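Side-chain contacts in hypothetical membrane protein (Corynebacterium glutamicum, PDB 6JSA), which binds heme through this C-terminal domain of HtaA and probably passes it along the heme-uptake machinery of the bacterium: residues A51-A54 with E55-T58; Q144-A147 with D148-P152. All blocks are in the same frame, centred on the assembly; numbering follows the deposited sequence.

Contact 1. Residues A51-A54 with E55-T58; sequences AVDA and ENKT
Asp-53 meets Asn-56, Lys-57 and Thr-58 in a β-hairpin turn that joins strand 42-53 to strand 58-62, with a G1 β bulge in which Asp-53 stands opposite two residues, Lys-57 and Thr-58. The tight part is the hydrogen-bonded pair closing the two strands. Asp-53 N donates to Thr-58 O over 2.8 Å, and the return bond from Thr-58 N to Asp-53 O is longer at 3.2 Å. Lys-57, the first bulge residue, has positive phi (52°), as is usual in this bulge, and the chain then enters strand 58-62. Next to this pair the CA of Val-52 makes a CH...O contact with Thr-58 O, so that carbonyl oxygen is approached by both an N-H and a C-H. Val-52, buried, packs on Phe-87 and Val-125.

The looser side holds Glu-55 and Asn-56, exposed at the tip, where the backbone bonds are weak: Asn-56 N to Asp-53 O, and Lys-57 N to Ala-54 O. The carboxylate of Asp-53 adds a stronger bond. Its CG, anti to the backbone N (chi1 175°), brings the carboxylate to Asn-56. Asn-56 ND2 gives OD2 a nearly straight bond of 2.8 Å on its syn side, tilted 24° out of the carboxylate plane, the amide plane standing almost perpendicular to the carboxylate, while Asn-56 N reaches OD1 weakly. Lys-57 turns away from the hairpin, and its NZ is hydrogen-bonded to Asn-90 OD1 and Leu-123 O. Asp-53 and Thr-58 put their side chains on the same sheet face, and one water links them, donating to Asp-53 OD2 at 2.6 Å and lying 2.6 Å from Thr-58 OG1.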
ATOM      1  N   ALA A  51     -12.642  -6.073  -9.084  1.00 12.44           N
ATOM      2  CA  ALA A  51     -13.219  -6.151 -10.413  1.00 12.89           C
ATOM      3  C   ALA A  51     -12.485  -5.189 -11.332  1.00 12.04           C
ATOM      4  O   ALA A  51     -11.957  -4.164 -10.891  1.00 12.12           O
ATOM      5  CB  ALA A  51     -14.717  -5.828 -10.386  1.00 15.48           C
ATOM      6  N   VAL A  52     -12.464  -5.532 -12.617  1.00 12.22           N
ATOM      7  CA  VAL A  52     -11.803  -4.742 -13.643  1.00 12.44           C
ATOM      8  C   VAL A  52     -12.785  -4.553 -14.787  1.00 12.25           C
ATOM      9  O   VAL A  52     -13.330  -5.530 -15.320  1.00 13.85           O
ATOM     10  CB  VAL A  52     -10.520  -5.427 -14.148  1.00 14.07           C
ATOM     11  CG1 VAL A  52      -9.964  -4.691 -15.350  1.00 14.96           C
ATOM     12  CG2 VAL A  52      -9.484  -5.528 -13.038  1.00 14.44           C
ATOM     13  N   ASP A  53     -13.019  -3.297 -15.153  1.00 11.79           N
ATOM     14  CA  ASP A  53     -13.816  -2.944 -16.324  1.00 12.84           C
ATOM     15  C   ASP A  53     -12.824  -2.785 -17.465  1.00 12.82           C
ATOM     16  O   ASP A  53     -12.226  -1.724 -17.655  1.00 13.35           O
ATOM     17  CB  ASP A  53     -14.586  -1.661 -16.047  1.00 14.50           C
ATOM     18  CG  ASP A  53     -15.342  -1.150 -17.262  1.00 17.03           C
ATOM     19  OD1 ASP A  53     -15.287  -1.767 -18.349  1.00 17.95           O
ATOM     20  OD2 ASP A  53     -15.996  -0.100 -17.122  1.00 18.69           O
ATOM     21  N   ALA A  54     -12.637  -3.867 -18.227  1.00 14.27           N
ATOM     22  CA  ALA A  54     -11.610  -3.874 -19.263  1.00 15.77           C
ATOM     23  C   ALA A  54     -11.933  -2.889 -20.374  1.00 16.36           C
ATOM     24  O   ALA A  54     -11.027  -2.254 -20.929  1.00 17.65           O
ATOM     25  CB  ALA A  54     -11.427  -5.285 -19.820  1.00 16.51           C
ATOM     26  N   GLU A  55     -13.217  -2.749 -20.714  1.00 15.95           N
ATOM     27  CA  GLU A  55     -13.597  -1.840 -21.787  1.00 16.55           C
ATOM     28  C   GLU A  55     -13.135  -0.419 -21.496  1.00 17.28           C
ATOM     29  O   GLU A  55     -12.662   0.282 -22.395  1.00 18.69           O
ATOM     30  CB  GLU A  55     -15.107  -1.886 -22.016  1.00 16.60           C
ATOM     31  CG  GLU A  55     -15.527  -1.077 -23.231  1.00 16.80           C
ATOM     32  CD  GLU A  55     -17.015  -1.144 -23.515  1.00 17.19           C
ATOM     33  OE1 GLU A  55     -17.690  -2.024 -22.950  1.00 17.26           O
ATOM     34  OE2 GLU A  55     -17.507  -0.310 -24.309  1.00 19.02           O
ATOM     35  N   ASN A  56     -13.220   0.010 -20.239  1.00 17.55           N
ATOM     36  CA  ASN A  56     -12.877   1.378 -19.874  1.00 18.15           C
ATOM     37  C   ASN A  56     -11.554   1.504 -19.133  1.00 17.09           C
ATOM     38  O   ASN A  56     -11.168   2.622 -18.764  1.00 18.61           O
ATOM     39  CB  ASN A  56     -14.020   1.997 -19.070  1.00 19.89           C
ATOM     40  CG  ASN A  56     -15.287   2.099 -19.881  1.00 22.37           C
ATOM     41  OD1 ASN A  56     -15.289   2.675 -20.971  1.00 23.96           O
ATOM     42  ND2 ASN A  56     -16.363   1.505 -19.381  1.00 22.45           N
ATOM     43  N   LYS A  57     -10.834   0.402 -18.951  1.00 16.81           N
ATOM     44  CA  LYS A  57      -9.558   0.365 -18.233  1.00 16.34           C
ATOM     45  C   LYS A  57      -9.653   1.020 -16.854  1.00 15.38           C
ATOM     46  O   LYS A  57      -8.872   1.903 -16.503  1.00 16.12           O
ATOM     47  CB  LYS A  57      -8.399   0.933 -19.062  1.00 18.02           C
ATOM     48  CG  LYS A  57      -7.038   0.353 -18.667  1.00 19.04           C
ATOM     49  CD  LYS A  57      -5.885   0.953 -19.468  1.00 20.35           C
ATOM     50  CE  LYS A  57      -4.583   0.221 -19.152  1.00 22.12           C
ATOM     51  NZ  LYS A  57      -3.373   0.847 -19.760  1.00 23.40           N
ATOM     52  N   THR A  58     -10.631   0.576 -16.065  1.00 13.83           N
ATOM     53  CA  THR A  58     -10.734   0.948 -14.662  1.00 13.46           C
ATOM     54  C   THR A  58     -10.810  -0.323 -13.833  1.00 12.31           C
ATOM     55  O   THR A  58     -11.191  -1.387 -14.323  1.00 13.16           O
ATOM     56  CB  THR A  58     -11.970   1.803 -14.358  1.00 15.54           C
ATOM     57  OG1 THR A  58     -13.152   0.998 -14.465  1.00 17.17           O
ATOM     58  CG2 THR A  58     -12.057   2.991 -15.310  1.00 15.97           C
TER
HETATM   59  O   HOH W   1     -15.418   1.848 -15.466  1.00 25.68           O

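Contact 2. Residues Q144-A147 with D148-P152. With HEM (protoporphyrin IX containing Fe), chain B.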
ATOM      1  N   GLN A 144       0.767  12.903   7.125  1.00 10.30           N
ATOM      2  CA  GLN A 144       0.442  13.011   8.543  1.00 10.97           C
ATOM      3  C   GLN A 144       0.641  11.685   9.257  1.00 10.18           C
ATOM      4  O   GLN A 144       1.105  11.651  10.398  1.00 10.74           O
ATOM      5  CB  GLN A 144      -0.997  13.486   8.718  1.00 12.93           C
ATOM      6  CG  GLN A 144      -1.241  14.877   8.176  1.00 16.04           C
ATOM      7  CD  GLN A 144      -2.695  15.278   8.270  1.00 21.09           C
ATOM      8  OE1 GLN A 144      -3.443  14.756   9.100  1.00 23.76           O
ATOM      9  NE2 GLN A 144      -3.110  16.204   7.414  1.00 23.07           N
ATOM     10  N   ALA A 145       0.272  10.577   8.613  1.00  9.64           N
ATOM     11  CA  ALA A 145       0.433   9.277   9.255  1.00  9.80           C
ATOM     12  C   ALA A 145       1.898   8.942   9.481  1.00  9.66           C
ATOM     13  O   ALA A 145       2.227   8.218  10.428  1.00 10.40           O
ATOM     14  CB  ALA A 145      -0.250   8.192   8.426  1.00  9.91           C
ATOM     15  N   PHE A 146       2.789   9.455   8.636  1.00  8.60           N
ATOM     16  CA  PHE A 146       4.221   9.326   8.856  1.00  8.64           C
ATOM     17  C   PHE A 146       4.781  10.429   9.748  1.00  8.77           C
ATOM     18  O   PHE A 146       5.990  10.702   9.705  1.00  9.26           O
ATOM     19  CB  PHE A 146       4.968   9.263   7.527  1.00  8.25           C
ATOM     20  CG  PHE A 146       4.886   7.931   6.833  1.00  8.62           C
ATOM     21  CD1 PHE A 146       5.566   6.835   7.329  1.00  9.12           C
ATOM     22  CD2 PHE A 146       4.166   7.790   5.649  1.00  8.53           C
ATOM     23  CE1 PHE A 146       5.521   5.621   6.678  1.00 10.79           C
ATOM     24  CE2 PHE A 146       4.119   6.573   4.982  1.00 10.61           C
ATOM     25  CZ  PHE A 146       4.797   5.485   5.507  1.00 10.46           C
ATOM     26  N   ALA A 147       3.924  11.061  10.553  1.00 10.34           N
ATOM     27  CA  ALA A 147       4.352  12.047  11.546  1.00 11.14           C
ATOM     28  C   ALA A 147       5.090  13.224  10.913  1.00 11.04           C
ATOM     29  O   ALA A 147       5.947  13.844  11.545  1.00 12.14           O
ATOM     30  CB  ALA A 147       5.160  11.412  12.688  1.00 11.50           C
ATOM     31  N   ASP A 148       4.749  13.544   9.666  1.00 10.91           N
ATOM     32  CA  ASP A 148       5.314  14.667   8.928  1.00 11.62           C
ATOM     33  C   ASP A 148       6.803  14.509   8.638  1.00 11.07           C
ATOM     34  O   ASP A 148       7.466  15.489   8.276  1.00 12.69           O
ATOM     35  CB  ASP A 148       5.029  16.020   9.597  1.00 15.34           C
ATOM     36  CG  ASP A 148       3.545  16.249   9.846  1.00 19.94           C
ATOM     37  OD1 ASP A 148       2.721  15.974   8.945  1.00 21.67           O
ATOM     38  OD2 ASP A 148       3.209  16.714  10.955  1.00 23.45           O
ATOM     39  N   PHE A 149       7.357  13.294   8.771  1.00  9.35           N
ATOM     40  CA  PHE A 149       8.745  13.089   8.365  1.00  9.01           C
ATOM     41  C   PHE A 149       8.908  13.050   6.851  1.00  9.87           C
ATOM     42  O   PHE A 149      10.010  13.315   6.356  1.00 11.83           O
ATOM     43  CB  PHE A 149       9.337  11.832   9.009  1.00  8.82           C
ATOM     44  CG  PHE A 149       9.764  12.024  10.439  1.00  8.57           C
ATOM     45  CD1 PHE A 149       8.884  11.794  11.484  1.00  9.14           C
ATOM     46  CD2 PHE A 149      11.054  12.442  10.734  1.00  9.25           C
ATOM     47  CE1 PHE A 149       9.289  11.963  12.802  1.00  8.90           C
ATOM     48  CE2 PHE A 149      11.467  12.623  12.050  1.00  8.87           C
ATOM     49  CZ  PHE A 149      10.587  12.386  13.084  1.00  9.32           C
ATOM     50  N   TYR A 150       7.853  12.719   6.113  1.00  9.12           N
ATOM     51  CA  TYR A 150       7.824  12.841   4.664  1.00  9.54           C
ATOM     52  C   TYR A 150       6.782  13.889   4.316  1.00 10.68           C
ATOM     53  O   TYR A 150       5.710  13.927   4.926  1.00 12.40           O
ATOM     54  CB  TYR A 150       7.381  11.542   3.986  1.00  9.38           C
ATOM     55  CG  TYR A 150       8.168  10.293   4.307  1.00  9.01           C
ATOM     56  CD1 TYR A 150       9.555  10.286   4.294  1.00  9.54           C
ATOM     57  CD2 TYR A 150       7.508   9.106   4.607  1.00  9.80           C
ATOM     58  CE1 TYR A 150      10.269   9.132   4.584  1.00  9.81           C
ATOM     59  CE2 TYR A 150       8.211   7.948   4.888  1.00  9.91           C
ATOM     60  CZ  TYR A 150       9.588   7.963   4.878  1.00  9.89           C
ATOM     61  OH  TYR A 150      10.279   6.809   5.174  1.00 12.66           O
ATOM     62  N   THR A 151       7.079  14.718   3.320  1.00 10.79           N
ATOM     63  CA  THR A 151       6.140  15.719   2.840  1.00 11.75           C
ATOM     64  C   THR A 151       5.165  15.100   1.842  1.00 11.12           C
ATOM     65  O   THR A 151       5.465  14.082   1.206  1.00 11.05           O
ATOM     66  CB  THR A 151       6.905  16.821   2.117  1.00 13.25           C
ATOM     67  OG1 THR A 151       7.704  16.224   1.089  1.00 14.04           O
ATOM     68  CG2 THR A 151       7.786  17.621   3.083  1.00 14.03           C
ATOM     69  N   PRO A 152       3.995  15.714   1.663  1.00 11.33           N
ATOM     70  CA  PRO A 152       3.096  15.267   0.592  1.00 11.63           C
ATOM     71  C   PRO A 152       3.801  15.316  -0.758  1.00 10.52           C
ATOM     72  O   PRO A 152       4.509  16.274  -1.078  1.00 10.96           O
ATOM     73  CB  PRO A 152       1.943  16.274   0.658  1.00 13.07           C
ATOM     74  CG  PRO A 152       1.957  16.778   2.078  1.00 13.37           C
ATOM     75  CD  PRO A 152       3.417  16.816   2.459  1.00 12.16           C
TER
HETATM   76  CHA HEM B 300      13.292   9.336  10.752  1.00 10.18           C
HETATM   77  CHB HEM B 300      13.653  10.296  15.476  1.00 10.54           C
HETATM   78  CHC HEM B 300       9.038   8.970  16.088  1.00 10.30           C
HETATM   79  CHD HEM B 300       8.571   8.386  11.315  1.00  8.74           C
HETATM   80  C1A HEM B 300      13.800   9.677  11.983  1.00  9.96           C
HETATM   81  C2A HEM B 300      15.178  10.040  12.255  1.00 10.68           C
HETATM   82  C3A HEM B 300      15.290  10.306  13.558  1.00 11.13           C
HETATM   83  C4A HEM B 300      13.972  10.137  14.146  1.00 10.41           C
HETATM   84  CMA HEM B 300      16.570  10.724  14.324  1.00 12.67           C
HETATM   85  CAA HEM B 300      16.294  10.032  11.199  1.00 12.01           C
HETATM   86  CBA HEM B 300      16.674   8.556  11.026  1.00 14.67           C
HETATM   87  CGA HEM B 300      17.707   8.363   9.946  1.00 18.14           C
HETATM   88  O1A HEM B 300      17.861   9.253   9.078  1.00 20.87           O
HETATM   89  O2A HEM B 300      18.369   7.297   9.941  1.00 20.67           O
HETATM   90  C1B HEM B 300      12.456   9.965  16.070  1.00 10.51           C
HETATM   91  C2B HEM B 300      12.183   9.937  17.492  1.00 12.33           C
HETATM   92  C3B HEM B 300      10.901   9.576  17.665  1.00 12.38           C
HETATM   93  C4B HEM B 300      10.336   9.359  16.347  1.00 11.07           C
HETATM   94  CMB HEM B 300      13.237  10.290  18.555  1.00 13.48           C
HETATM   95  CAB HEM B 300      10.074   9.380  18.957  1.00 14.69           C
HETATM   96  CBB HEM B 300      10.550   9.444  20.206  1.00 16.55           C
HETATM   97  C1C HEM B 300       8.491   8.728  14.847  1.00  9.79           C
HETATM   98  C2C HEM B 300       7.097   8.435  14.590  1.00 10.19           C
HETATM   99  C3C HEM B 300       6.961   8.241  13.275  1.00  9.57           C
HETATM  100  C4C HEM B 300       8.262   8.445  12.655  1.00  8.68           C
HETATM  101  CMC HEM B 300       5.994   8.324  15.663  1.00 11.64           C
HETATM  102  CAC HEM B 300       5.633   7.898  12.560  1.00 10.75           C
HETATM  103  CBC HEM B 300       5.598   6.985  11.576  1.00 11.80           C
HETATM  104  C1D HEM B 300       9.804   8.617  10.756  1.00  8.97           C
HETATM  105  C2D HEM B 300      10.096   8.566   9.344  1.00  9.61           C
HETATM  106  C3D HEM B 300      11.392   8.825   9.183  1.00  9.41           C
HETATM  107  C4D HEM B 300      11.973   9.037  10.492  1.00  9.79           C
HETATM  108  CMD HEM B 300       9.063   8.272   8.244  1.00 11.03           C
HETATM  109  CAD HEM B 300      12.164   8.858   7.847  1.00 10.51           C
HETATM  110  CBD HEM B 300      12.779   7.467   7.638  1.00 11.36           C
HETATM  111  CGD HEM B 300      13.457   7.409   6.294  1.00 12.40           C
HETATM  112  O1D HEM B 300      14.638   7.825   6.186  1.00 14.84           O
HETATM  113  O2D HEM B 300      12.813   6.942   5.321  1.00 12.79           O
HETATM  114  NA  HEM B 300      13.084   9.745  13.161  1.00  9.50           N
HETATM  115  NB  HEM B 300      11.309   9.594  15.399  1.00 10.54           N
HETATM  116  NC  HEM B 300       9.177   8.732  13.641  1.00  9.83           N
HETATM  117  ND  HEM B 300      10.972   8.908  11.438  1.00  9.94           N
HETATM  118 FE   HEM B 300      11.206   8.947  13.455  1.00 10.49          FE
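The heme pocket of this HtaA domain is walled here by the turn that follows helix 140-145, where Phe-146 packs against Tyr-150 and Phe-149 lies against the porphyrin. Tyr-150 directs its ring edge at the face of Phe-146 in a T-shaped pair, centroids 5.0 Å apart and planes at 64°; its CE2 sits over the centre of the Phe-146 ring. The phenol end then reaches a heme propionate, Tyr-150 OH donating to HEM O2D at 2.5 Å, a short bond, while heme methyl CMD lies over one face of the tyrosine ring.

A Schellman motif ends the helix, with Ala-147 as its positive-phi C-prime residue, and runs into a type I' turn from Phe-146 to Phe-149, closed by Phe-149 N to Phe-146 O (3.1 Å). That turn brings Ala-147 CB to within 3.5 Å of heme CAC. With its CG anti to the carbonyl carbon (chi1 -79°), the Phe-149 ring is laid over the porphyrin, HEM ND 3.4 Å above its plane near the centre, and its CZ comes 3.5 Å from the iron without serving as a ligand. Tyr-21 is the axial residue, and Ser-17 OG is also hydrogen-bonded to the heme.

How the contacts relate
From the N terminus, the chain follows strand 42-53 and reaches contact 1, where residues 51-58 close a hairpin and pass into strand 58-62. Much later, after strand 129-138 and helix 140-145, contact 2 closes the turn of residues 144-152, which leads on to strand 159-165. The two follow in series, neither nested nor crossed. Contacts 1 and 2 lie on opposite sides of the chain's centre; the centres of contact 1 and contact 2 are about 33 Å apart, and the nearest atoms of contact 1 and contact 2 about 24 Å apart. Contact 1 ties two neighbouring strands at the end remote from the heme; contact 2 connects a short helix to the heme pocket, alongside helix 16-23.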